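Pectate lyase (Paenibacillus sp. 0602, PDB 5GT5) catalyses eliminative cleavage of pectate chains, probably in a calcium-dependent endo mode that extends to partly methylated pectins, as a polysaccharide lyase of family 1. Local coordinates at residues A[35-38]-A[39-43]; A[402-405]-A[406-410]; A[205-208]-A[209-213]; A[271-274]-A[275-279]. The protein carries 1 engineered substitution. All coordinates share one frame; numbering follows the deposited sequence.

Interaction 1: residues A[35-38]-A[39-43]; sequences NATD and LALAL
Leu41 sets the branch carbon of its side chain against the carbonyl oxygen of Thr37, one turn earlier in the same helix, with Leu41 CG 3.4 Å from Thr37 O. Because CG stands beside the backbone N (chi1 -70°), the chain leans back toward the start of the helix, and Leu41 CD1 comes to lie 4.3 Å from Thr37 CG2, a loose apolar touch. Ala42 repeats the theme, its CB 3.4 Å from Asp38 O.

Backbone hydrogen bonds of the alpha-helical kind join the two halves: Leu39 N to Asn35 O, Ala40 N to Ala36 O, Leu41 N to Thr37 O and Ala42 N to Asp38 O, with lengths from 2.9 to 3.2 Å. Helix 36-43 connects strand 30-33 to strand 51-54 at the N-terminal end of the parallel beta-helix, where pectate lyases characteristically carry a capping helix. Its inner side is apolar: Leu39 packs on Val33, Val52 and Ile54, while Ala36 and Ala40 meet Phe74.

Polar capping fixes the first turn. Asn35 is the N-cap, and its OD1 accepts from Asp38 N at 3.0 Å in a nearly straight bond (N-H...O 172°), the donor tilted from the plane of the amide. The carboxylate of Asp38 reaches back in turn, OD2 accepting from Tyr34 N; a negative charge here probably also interacts favourably with the helix dipole.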
# COMPACT_ATOMS: atom_id res chain seq x y z
N ASN A 35 -0.96 31.12 4.90
CA ASN A 35 0.36 31.45 5.39
C ASN A 35 1.01 30.23 6.01
O ASN A 35 0.39 29.16 6.06
CB ASN A 35 0.26 32.63 6.38
CG ASN A 35 -0.60 32.32 7.58
OD1 ASN A 35 -0.42 31.29 8.23
ND2 ASN A 35 -1.53 33.22 7.88
N ALA A 36 2.25 30.39 6.45
CA ALA A 36 3.03 29.26 6.95
C ALA A 36 2.43 28.66 8.22
O ALA A 36 2.51 27.45 8.44
CB ALA A 36 4.46 29.67 7.20
N THR A 37 1.84 29.50 9.08
CA THR A 37 1.24 28.97 10.31
C THR A 37 0.05 28.06 10.03
O THR A 37 -0.05 26.98 10.61
CB THR A 37 0.82 30.10 11.24
OG1 THR A 37 1.96 30.93 11.50
CG2 THR A 37 0.30 29.54 12.56
N ASP A 38 -0.81 28.48 9.11
CA ASP A 38 -1.91 27.64 8.64
C ASP A 38 -1.38 26.32 8.13
O ASP A 38 -1.93 25.27 8.43
CB ASP A 38 -2.70 28.29 7.50
CG ASP A 38 -3.39 29.58 7.89
OD1 ASP A 38 -3.68 29.82 9.10
OD2 ASP A 38 -3.65 30.35 6.94
N LEU A 39 -0.28 26.35 7.36
CA LEU A 39 0.25 25.11 6.82
C LEU A 39 0.79 24.21 7.94
O LEU A 39 0.58 22.99 7.94
CB LEU A 39 1.36 25.41 5.83
CG LEU A 39 1.84 24.20 5.00
CD1 LEU A 39 0.72 23.64 4.16
CD2 LEU A 39 3.02 24.61 4.09
N ALA A 40 1.51 24.81 8.88
CA ALA A 40 2.06 24.08 9.99
C ALA A 40 0.97 23.40 10.82
O ALA A 40 1.12 22.24 11.24
CB ALA A 40 2.89 24.96 10.85
N LEU A 41 -0.13 24.11 11.03
CA LEU A 41 -1.23 23.51 11.78
C LEU A 41 -1.90 22.38 11.01
O LEU A 41 -2.21 21.34 11.59
CB LEU A 41 -2.26 24.57 12.15
CG LEU A 41 -1.78 25.58 13.19
CD1 LEU A 41 -2.83 26.71 13.37
CD2 LEU A 41 -1.50 24.89 14.52
N ALA A 42 -2.08 22.56 9.70
CA ALA A 42 -2.75 21.58 8.86
C ALA A 42 -1.95 20.28 8.71
O ALA A 42 -2.54 19.20 8.70
CB ALA A 42 -3.03 22.16 7.51
N LEU A 43 -0.62 20.41 8.58
CA LEU A 43 0.24 19.27 8.26
C LEU A 43 0.93 18.67 9.48
O LEU A 43 1.78 17.79 9.34
CB LEU A 43 1.25 19.62 7.17
CG LEU A 43 0.61 19.86 5.81
CD1 LEU A 43 1.75 20.21 4.84
CD2 LEU A 43 -0.21 18.65 5.30

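Interaction 2: residues A[402-405]-A[406-410]; sequences NGFS and ILPYS
Phe404 lays one face of its ring over the CD methylene of Pro408, a CH-pi contact in an irregular surface loop that runs along the outside of the parallel beta-helix. Pro408 CD stands 4.0 Å from the centroid of the Phe404 ring and only 12° off its normal, almost squarely over the centre, with the two side chains crossing at about a right angle. Leu407 adds a second apolar touch, its CD2 methyl lying 3.9 Å from Phe404 CE1 in an oblique approach. The ring can reach both because Phe404 CG sits between the backbone N and the carbonyl carbon (chi1 49°), which brings the ring alongside the Ile406-Pro408 backbone.

Phe12, Trp401 and Asn284 also touch the Phe404 side chain, tying the loop to strand 284-288. Further along, Tyr409 OH is hydrogen-bonded with His286 and Thr264. With only a methyl group at Phe404, as in alanine, Pro408 CD and Leu407 CD2 would probably lose their aromatic partner and a gap would open beside Trp401. Even the backbone borders the ring, for the carbonyl oxygen of Ile406 comes within 3.2 Å of Phe404 CD1.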
# COMPACT_ATOMS: atom_id res chain seq x y z
N ASN A 402 10.47 -6.52 -12.70
CA ASN A 402 10.79 -7.20 -11.46
C ASN A 402 9.56 -7.55 -10.66
O ASN A 402 8.88 -6.67 -10.17
CB ASN A 402 11.74 -6.35 -10.62
CG ASN A 402 13.10 -6.23 -11.25
OD1 ASN A 402 13.63 -7.21 -11.80
ND2 ASN A 402 13.69 -5.04 -11.18
N GLY A 403 9.23 -8.85 -10.58
CA GLY A 403 8.18 -9.27 -9.65
C GLY A 403 6.86 -9.52 -10.35
O GLY A 403 5.90 -9.99 -9.75
N PHE A 404 6.81 -9.13 -11.61
CA PHE A 404 5.66 -9.34 -12.46
C PHE A 404 6.12 -9.43 -13.92
O PHE A 404 7.23 -9.02 -14.25
CB PHE A 404 4.57 -8.28 -12.27
CG PHE A 404 5.06 -6.85 -12.31
CD1 PHE A 404 5.31 -6.22 -13.52
CD2 PHE A 404 5.26 -6.14 -11.14
CE1 PHE A 404 5.75 -4.90 -13.56
CE2 PHE A 404 5.70 -4.82 -11.17
CZ PHE A 404 5.95 -4.20 -12.37
N SER A 405 5.27 -10.00 -14.77
CA SER A 405 5.52 -10.17 -16.19
C SER A 405 5.08 -8.95 -16.98
O SER A 405 5.79 -8.47 -17.85
CB SER A 405 4.81 -11.45 -16.69
OG SER A 405 5.40 -12.60 -16.11
N ILE A 406 3.88 -8.47 -16.67
CA ILE A 406 3.34 -7.25 -17.29
C ILE A 406 2.90 -6.25 -16.21
O ILE A 406 2.58 -6.63 -15.08
CB ILE A 406 2.15 -7.55 -18.25
CG1 ILE A 406 0.99 -8.17 -17.48
CG2 ILE A 406 2.58 -8.48 -19.37
CD1 ILE A 406 -0.31 -8.16 -18.25
N LEU A 407 2.89 -4.98 -16.58
CA LEU A 407 2.55 -3.94 -15.61
C LEU A 407 1.17 -4.20 -15.03
O LEU A 407 0.26 -4.62 -15.76
CB LEU A 407 2.61 -2.58 -16.29
CG LEU A 407 4.02 -2.07 -16.59
CD1 LEU A 407 3.93 -0.96 -17.62
CD2 LEU A 407 4.70 -1.60 -15.29
N PRO A 408 1.02 -3.97 -13.71
CA PRO A 408 -0.23 -4.26 -13.00
C PRO A 408 -1.32 -3.20 -13.17
O PRO A 408 -2.26 -3.13 -12.37
CB PRO A 408 0.21 -4.31 -11.53
CG PRO A 408 1.37 -3.39 -11.47
CD PRO A 408 2.09 -3.58 -12.78
N TYR A 409 -1.22 -2.40 -14.23
CA TYR A 409 -2.23 -1.39 -14.49
C TYR A 409 -2.40 -1.20 -15.98
O TYR A 409 -1.51 -1.52 -16.77
CB TYR A 409 -1.83 -0.07 -13.83
CG TYR A 409 -0.46 0.48 -14.19
CD1 TYR A 409 -0.25 1.18 -15.39
CD2 TYR A 409 0.60 0.33 -13.30
CE1 TYR A 409 1.01 1.71 -15.71
CE2 TYR A 409 1.84 0.87 -13.58
CZ TYR A 409 2.04 1.55 -14.78
OH TYR A 409 3.28 2.09 -15.03
N SER A 410 -3.57 -0.71 -16.38
CA SER A 410 -3.75 -0.43 -17.79
C SER A 410 -3.58 1.06 -18.02
O SER A 410 -3.70 1.87 -17.10
CB SER A 410 -5.13 -0.90 -18.25
OG SER A 410 -6.15 -0.22 -17.55

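Interaction 3: residues A[205-208]-A[209-213]; sequences TRQI and NEMEA
The backbone from Thr205 to Glu212 is alpha-helical, with Asn209 N bonded to Thr205 O at 2.8 Å, Glu210 N to Arg206 O and Glu212 N to Ile208 O; the irregularity is a weak, stretched bond of 3.4 Å from Met211 N to Gln207 O. On one side of the helix, Asn209 runs alongside Thr205, the two side chains pointing the same way. The flat of the Asn209 amide rests on the carbonyl oxygen of Thr205: CG is 3.3 Å from Thr205 O, whereas OD1 and ND2 are equally distant from it. CG beside the backbone N (chi1 -76°) brings the group back over that oxygen, and Asn209 ND2 reaches 3.7 Å from the methyl Thr205 CG2. Replacing Asn209 by alanine is likely to strip this amide cover from the Thr205 carbonyl and take one neighbour from the Thr205 methyl.

A second group of side-chain contacts centres on Met211. Its CG passes 4.0 Å from Gln207 NE2, and a bend at chi3 (-66°) carries the terminal CE to 4.1 Å from Ile208 CD1, where it meets Gln207 CG as well. The Gln207 amide is held at both ends, OE1 accepting from Trp138 N and NE2 donating to Thr82 O, which fixes its rotation beside the methionine.

Helix 203-212 is wedged among other helices outside the beta-helix proper. Ile208 packs on Ile237 of helix 233-241 and on Tyr221 of helix 219-225, and Glu212 OE1 forms a salt bridge with Arg225 and a hydrogen bond with Tyr221 OH, while Gln207 and Glu210 touch Pro84 of helix 84-89.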
# COMPACT_ATOMS: atom_id res chain seq x y z
N THR A 205 20.43 34.31 -12.51
CA THR A 205 21.14 35.56 -12.78
C THR A 205 21.37 36.38 -11.50
O THR A 205 22.45 36.94 -11.30
CB THR A 205 20.38 36.38 -13.80
OG1 THR A 205 20.33 35.65 -15.03
CG2 THR A 205 21.06 37.76 -14.04
N ARG A 206 20.37 36.40 -10.62
CA ARG A 206 20.54 37.07 -9.33
C ARG A 206 21.66 36.45 -8.52
O ARG A 206 22.47 37.15 -7.92
CB ARG A 206 19.26 37.10 -8.52
CG ARG A 206 18.35 38.25 -8.92
CD ARG A 206 16.99 38.17 -8.23
NE ARG A 206 16.11 37.35 -9.03
CZ ARG A 206 14.96 36.84 -8.61
NH1 ARG A 206 14.54 37.08 -7.36
NH2 ARG A 206 14.23 36.09 -9.43
N GLN A 207 21.77 35.12 -8.54
CA GLN A 207 22.88 34.48 -7.84
C GLN A 207 24.23 34.88 -8.46
O GLN A 207 25.19 35.19 -7.75
CB GLN A 207 22.71 32.95 -7.92
CG GLN A 207 23.92 32.12 -7.44
CD GLN A 207 24.08 32.21 -5.95
OE1 GLN A 207 23.59 31.34 -5.22
NE2 GLN A 207 24.73 33.28 -5.47
N ILE A 208 24.32 34.83 -9.78
CA ILE A 208 25.59 35.13 -10.44
C ILE A 208 25.97 36.61 -10.26
O ILE A 208 27.14 36.92 -10.00
CB ILE A 208 25.60 34.70 -11.91
CG1 ILE A 208 26.08 33.25 -12.06
CG2 ILE A 208 26.63 35.50 -12.71
CD1 ILE A 208 25.24 32.21 -11.36
N ASN A 209 25.00 37.51 -10.33
CA ASN A 209 25.30 38.94 -10.14
C ASN A 209 25.93 39.23 -8.79
O ASN A 209 26.89 40.03 -8.69
CB ASN A 209 24.04 39.79 -10.32
CG ASN A 209 23.64 39.95 -11.75
OD1 ASN A 209 24.39 39.62 -12.68
ND2 ASN A 209 22.42 40.47 -11.95
N GLU A 210 25.44 38.57 -7.75
CA GLU A 210 26.01 38.74 -6.41
C GLU A 210 27.49 38.36 -6.42
O GLU A 210 28.33 39.07 -5.85
CB GLU A 210 25.22 37.92 -5.38
CG GLU A 210 25.72 37.98 -3.93
CD GLU A 210 25.55 39.35 -3.29
OE1 GLU A 210 24.57 40.07 -3.64
OE2 GLU A 210 26.40 39.70 -2.44
N MET A 211 27.82 37.25 -7.06
CA MET A 211 29.20 36.79 -7.05
C MET A 211 30.09 37.64 -7.93
O MET A 211 31.25 37.86 -7.59
CB MET A 211 29.26 35.31 -7.46
CG MET A 211 28.47 34.42 -6.48
SD MET A 211 28.71 32.67 -6.75
CE MET A 211 27.94 32.47 -8.34
N GLU A 212 29.55 38.12 -9.05
CA GLU A 212 30.32 38.96 -9.97
C GLU A 212 30.78 40.23 -9.27
O GLU A 212 31.87 40.72 -9.57
CB GLU A 212 29.50 39.24 -11.24
CG GLU A 212 30.23 40.06 -12.30
CD GLU A 212 31.37 39.34 -12.97
OE1 GLU A 212 31.50 38.10 -12.82
OE2 GLU A 212 32.14 40.01 -13.69
N ALA A 213 29.99 40.71 -8.33
CA ALA A 213 30.29 41.93 -7.58
C ALA A 213 31.26 41.69 -6.43
O ALA A 213 31.75 42.64 -5.81
CB ALA A 213 29.00 42.54 -7.04

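Interaction 4: residues A[271-274]-A[275-279]; sequences KDIQ and DRMPR
Met277 folds back on Ile273 in a buried, mainly apolar contact within the loop that leads from strand 262-271 into strand 279-281 of the parallel beta-helix. The sulfur makes the main side-chain touch, Met277 SD lying 3.8 Å from Ile273 CB as the two chains pass at a slant. Past the sulfur the chain kinks (chi3 -76°) and the terminal methyl faces the backbone, Met277 CE ending 3.3 Å from Ile273 O. The methyl Ile273 CG2 fills the inside of the bend: Met277 CG is 4.2 Å away from it, and the carbonyl oxygen Asp275 O stands 3.7 Å from the same CG2.

The return of the chain probably owes much to Arg276, which takes positive phi and psi (68° and 62°). A cis peptide then links Met277 to Pro278 on the way into strand 279-281. Polar side chains next to the pair are held by partners beyond the loop: Gln274 OE1 accepts from Thr322 N and Lys244 NZ, and Asp275 OD1 from Asn324 ND2.

Arg276, whose guanidinium lies apart from the Ile273-Met277 pair, is probably the catalytic arginine, as in a close relative. The side chain of Asp275 is about 9 Å from that of Asp174, a likely calcium ligand. The sequence from Arg276 through Pro278 opens the RxPxxR pattern of pectate lyases, and the arrangement is consistent with this loop lining the substrate groove, as in family 1 pectate lyases.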
# COMPACT_ATOMS: atom_id res chain seq x y z
N LYS A 271 12.43 19.83 -19.24
CA LYS A 271 13.10 20.80 -20.07
C LYS A 271 14.40 21.23 -19.44
O LYS A 271 14.42 21.81 -18.35
CB LYS A 271 12.18 22.01 -20.28
CG LYS A 271 12.79 23.02 -21.25
CD LYS A 271 11.88 24.25 -21.44
CE LYS A 271 12.55 25.32 -22.32
NZ LYS A 271 13.33 26.34 -21.55
N ASP A 272 15.51 20.91 -20.13
CA ASP A 272 16.84 21.26 -19.66
C ASP A 272 17.10 20.68 -18.28
O ASP A 272 17.61 21.35 -17.37
CB ASP A 272 17.04 22.78 -19.70
CG ASP A 272 16.85 23.32 -21.11
OD1 ASP A 272 17.44 22.72 -22.04
OD2 ASP A 272 16.10 24.32 -21.26
N ILE A 273 16.75 19.39 -18.15
CA ILE A 273 17.12 18.58 -17.00
C ILE A 273 18.28 17.69 -17.46
O ILE A 273 18.15 16.97 -18.45
CB ILE A 273 15.92 17.72 -16.53
CG1 ILE A 273 14.63 18.56 -16.43
CG2 ILE A 273 16.28 16.97 -15.26
CD1 ILE A 273 14.72 19.77 -15.48
N GLN A 274 19.40 17.74 -16.76
CA GLN A 274 20.63 17.10 -17.25
C GLN A 274 20.69 15.60 -17.03
O GLN A 274 21.47 14.92 -17.68
CB GLN A 274 21.85 17.70 -16.56
CG GLN A 274 22.14 19.15 -16.96
CD GLN A 274 23.46 19.65 -16.37
OE1 GLN A 274 24.31 18.86 -15.93
NE2 GLN A 274 23.61 20.96 -16.33
N ASP A 275 19.92 15.07 -16.08
CA ASP A 275 20.19 13.72 -15.58
C ASP A 275 19.00 13.20 -14.80
O ASP A 275 18.18 13.97 -14.28
CB ASP A 275 21.43 13.80 -14.66
CG ASP A 275 22.14 12.47 -14.40
OD1 ASP A 275 21.79 11.42 -15.01
OD2 ASP A 275 23.08 12.51 -13.57
N ARG A 276 18.91 11.87 -14.71
CA ARG A 276 18.00 11.17 -13.80
C ARG A 276 16.54 11.34 -14.20
O ARG A 276 15.71 11.85 -13.44
CB ARG A 276 18.22 11.58 -12.35
CG ARG A 276 19.66 11.51 -11.88
CD ARG A 276 19.67 11.68 -10.35
NE ARG A 276 21.03 11.61 -9.81
CZ ARG A 276 21.33 11.94 -8.54
NH1 ARG A 276 20.39 12.39 -7.74
NH2 ARG A 276 22.58 11.86 -8.12
N MET A 277 16.21 10.85 -15.39
CA MET A 277 14.81 10.91 -15.86
C MET A 277 14.22 9.53 -16.19
O MET A 277 13.89 9.26 -17.34
CB MET A 277 14.72 11.82 -17.08
CG MET A 277 14.95 13.31 -16.73
SD MET A 277 15.21 14.35 -18.19
CE MET A 277 16.88 13.88 -18.59
N PRO A 278 14.11 8.65 -15.18
CA PRO A 278 14.58 8.71 -13.79
C PRO A 278 15.94 8.05 -13.66
O PRO A 278 16.47 7.50 -14.63
CB PRO A 278 13.53 7.89 -13.06
CG PRO A 278 13.27 6.75 -14.06
CD PRO A 278 13.41 7.37 -15.44
N ARG A 279 16.53 8.12 -12.46
CA ARG A 279 17.61 7.19 -12.12
C ARG A 279 17.07 6.18 -11.12
O ARG A 279 16.70 6.53 -10.00
CB ARG A 279 18.80 7.92 -11.49
CG ARG A 279 20.02 7.00 -11.31
CD ARG A 279 20.85 7.43 -10.09
NE ARG A 279 22.16 6.79 -10.14
CZ ARG A 279 22.38 5.52 -9.82
NH1 ARG A 279 21.39 4.73 -9.38
NH2 ARG A 279 23.63 5.06 -9.94

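How the interactions relate
All four contacts are local, yet their chemistry follows their place. Interactions 1 and 3 are partly buried helical turns held by main-chain hydrogen bonds: helix 36-43 lies against strands of the beta-helix end, whereas helix 203-212 packs mostly among other helices, and the centres of the two contacts lie about 33 Å apart. Interactions 2 and 4 lack regular structure and have no hydrogen bonds across their halves, relying on an aromatic face in one and a methionine in the other. Interaction 2 is a surface loop; interaction 4 is buried near the chain's centre and alone holds the probable active-site arginine. Interactions 2 and 3 lie on opposite sides of that centre.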